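Local coordinates for DnaJ homolog subfamily C member 3 (Mus musculus, PDB 3IEG), which acts as a co-chaperone in the unfolded protein response of the endoplasmic reticulum, binding misfolded proteins through its TPR domain and restraining an eIF-2-alpha kinase, at residues A[134-139]-A[164-169]. Residues are numbered along the deposited sequence; the frame is centred on the assembly and turned at random.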
loop_
_atom_site.group_PDB
_atom_site.type_symbol
_atom_site.label_atom_id
_atom_site.label_comp_id
_atom_site.label_asym_id
_atom_site.label_seq_id
_atom_site.Cartn_x
_atom_site.Cartn_y
_atom_site.Cartn_z
ATOM N N ALA A 134 -15.016 -9.965 15.743
ATOM C CA ALA A 134 -13.574 -9.818 15.924
ATOM C C ALA A 134 -12.795 -11.094 15.622
ATOM O O ALA A 134 -11.766 -11.376 16.245
ATOM C CB ALA A 134 -13.246 -9.274 17.305
ATOM N N ASP A 135 -13.285 -11.858 14.657
ATOM C CA ASP A 135 -12.522 -12.985 14.146
ATOM C C ASP A 135 -11.861 -12.625 12.808
ATOM O O ASP A 135 -12.379 -12.950 11.729
ATOM C CB ASP A 135 -13.399 -14.226 14.017
ATOM C CG ASP A 135 -12.598 -15.466 13.694
ATOM O OD1 ASP A 135 -13.180 -16.572 13.749
ATOM O OD2 ASP A 135 -11.390 -15.336 13.375
ATOM N N TYR A 136 -10.701 -11.980 12.902
ATOM C CA TYR A 136 -10.078 -11.334 11.754
ATOM C C TYR A 136 -9.507 -12.317 10.762
ATOM O O TYR A 136 -9.559 -12.069 9.556
ATOM C CB TYR A 136 -9.052 -10.278 12.199
ATOM C CG TYR A 136 -9.694 -9.282 13.124
ATOM C CD1 TYR A 136 -9.326 -9.202 14.470
ATOM C CD2 TYR A 136 -10.734 -8.469 12.672
ATOM C CE1 TYR A 136 -9.962 -8.297 15.335
ATOM C CE2 TYR A 136 -11.377 -7.571 13.520
ATOM C CZ TYR A 136 -10.988 -7.484 14.846
ATOM O OH TYR A 136 -11.637 -6.586 15.664
ATOM N N THR A 137 -8.998 -13.447 11.251
ATOM C CA THR A 137 -8.506 -14.485 10.338
ATOM C C THR A 137 -9.634 -15.179 9.571
ATOM O O THR A 137 -9.477 -15.499 8.399
ATOM C CB THR A 137 -7.628 -15.538 11.031
ATOM O OG1 THR A 137 -8.309 -16.031 12.185
ATOM C CG2 THR A 137 -6.298 -14.936 11.442
ATOM N N ALA A 138 -10.767 -15.404 10.221
ATOM C CA ALA A 138 -11.924 -15.945 9.513
ATOM C C ALA A 138 -12.373 -14.959 8.445
ATOM O O ALA A 138 -12.594 -15.345 7.302
ATOM C CB ALA A 138 -13.061 -16.238 10.474
ATOM N N ALA A 139 -12.494 -13.689 8.824
ATOM C CA ALA A 139 -12.844 -12.631 7.889
ATOM C C ALA A 139 -11.934 -12.593 6.651
ATOM O O ALA A 139 -12.449 -12.553 5.522
ATOM C CB ALA A 139 -12.871 -11.291 8.584
ATOM N N PHE A 164 -5.902 -6.958 8.569
ATOM C CA PHE A 164 -4.475 -7.108 8.576
ATOM C C PHE A 164 -3.843 -6.249 9.652
ATOM O O PHE A 164 -2.927 -6.718 10.327
ATOM C CB PHE A 164 -3.878 -6.811 7.197
ATOM C CG PHE A 164 -4.009 -7.949 6.219
ATOM C CD1 PHE A 164 -4.374 -7.706 4.894
ATOM C CD2 PHE A 164 -3.766 -9.271 6.618
ATOM C CE1 PHE A 164 -4.497 -8.768 3.986
ATOM C CE2 PHE A 164 -3.889 -10.324 5.717
ATOM C CZ PHE A 164 -4.258 -10.076 4.404
ATOM N N ILE A 165 -4.316 -5.014 9.836
ATOM C CA ILE A 165 -3.737 -4.207 10.908
ATOM C C ILE A 165 -4.004 -4.859 12.277
ATOM O O ILE A 165 -3.092 -4.971 13.086
ATOM C CB ILE A 165 -4.056 -2.653 10.883
ATOM C CG1 ILE A 165 -4.908 -2.220 12.071
ATOM C CG2 ILE A 165 -4.620 -2.159 9.541
ATOM C CD1 ILE A 165 -6.422 -2.235 11.785
ATOM N N LYS A 166 -5.228 -5.332 12.501
ATOM C CA LYS A 166 -5.586 -6.020 13.745
ATOM C C LYS A 166 -4.761 -7.283 13.937
ATOM O O LYS A 166 -4.445 -7.666 15.055
ATOM C CB LYS A 166 -7.064 -6.406 13.748
ATOM C CG LYS A 166 -8.019 -5.250 13.883
ATOM C CD LYS A 166 -8.104 -4.761 15.316
ATOM C CE LYS A 166 -9.334 -3.916 15.493
ATOM N NZ LYS A 166 -9.476 -3.449 16.872
ATOM N N GLU A 167 -4.408 -7.927 12.837
ATOM C CA GLU A 167 -3.682 -9.174 12.909
ATOM C C GLU A 167 -2.194 -8.915 13.047
ATOM O O GLU A 167 -1.390 -9.842 12.974
ATOM C CB GLU A 167 -3.985 -10.018 11.672
ATOM C CG GLU A 167 -4.004 -11.520 11.914
ATOM C CD GLU A 167 -4.936 -11.957 13.040
ATOM O OE1 GLU A 167 -5.990 -11.328 13.265
ATOM O OE2 GLU A 167 -4.615 -12.956 13.707
ATOM N N GLY A 168 -1.831 -7.649 13.258
ATOM C CA GLY A 168 -0.442 -7.240 13.366
ATOM C C GLY A 168 0.343 -7.407 12.071
ATOM O O GLY A 168 1.516 -7.774 12.098
ATOM N N GLU A 169 -0.290 -7.123 10.934
ATOM C CA GLU A 169 0.367 -7.238 9.629
ATOM C C GLU A 169 0.272 -5.921 8.863
ATOM O O GLU A 169 -0.349 -5.869 7.797
ATOM C CB GLU A 169 -0.275 -8.364 8.809
ATOM C CG GLU A 169 -0.205 -9.736 9.461
ATOM C CD GLU A 169 1.015 -10.532 9.041
ATOM O OE1 GLU A 169 2.039 -9.934 8.631
ATOM O OE2 GLU A 169 0.937 -11.778 9.103
#
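Y136 meets K166 and E167 where the first turn of helix 136-149 faces the C-terminal end of helix 154-166. Before it, A134 lays its carbonyl carbon over the centre of the tyrosine ring, 3.9 Å above the plane, and D135 caps the helix, its OD2 accepting from A138 N (3.2 Å) from above the carboxylate plane. The opposite face of the ring takes the K166 side chain: CB stands 3.8 Å from the ring centroid, 18° off the normal, a CH-pi contact, and the chain then runs along the ring until CE lies 3.5 Å from OH. With CG of Y136 anti to its carbonyl carbon (chi1 -55°), the ring stands between the A134 backbone and the lysine methylenes, and it also meets the ring of F131, the two planes steeply inclined. At the ring edge, E167 OE1 approaches Y136 CB (3.4 Å), the carboxylate turned 54° from the ring plane. Replacing Y136 with an alanine would probably leave the K166 methylenes without their aromatic face and open a gap between the two helix ends. One residue on, T137 presents its methyl to the same carboxylate, CG2 lying 3.4 Å from E167 OE2, while its OG1 turns to D135 OD2 in a weak bond. This solvent-facing packing joins residues 134-139 of TPR 4 to residues 164-169 of TPR 5, at the ends of successive helices of the tetratricopeptide-repeat superhelix.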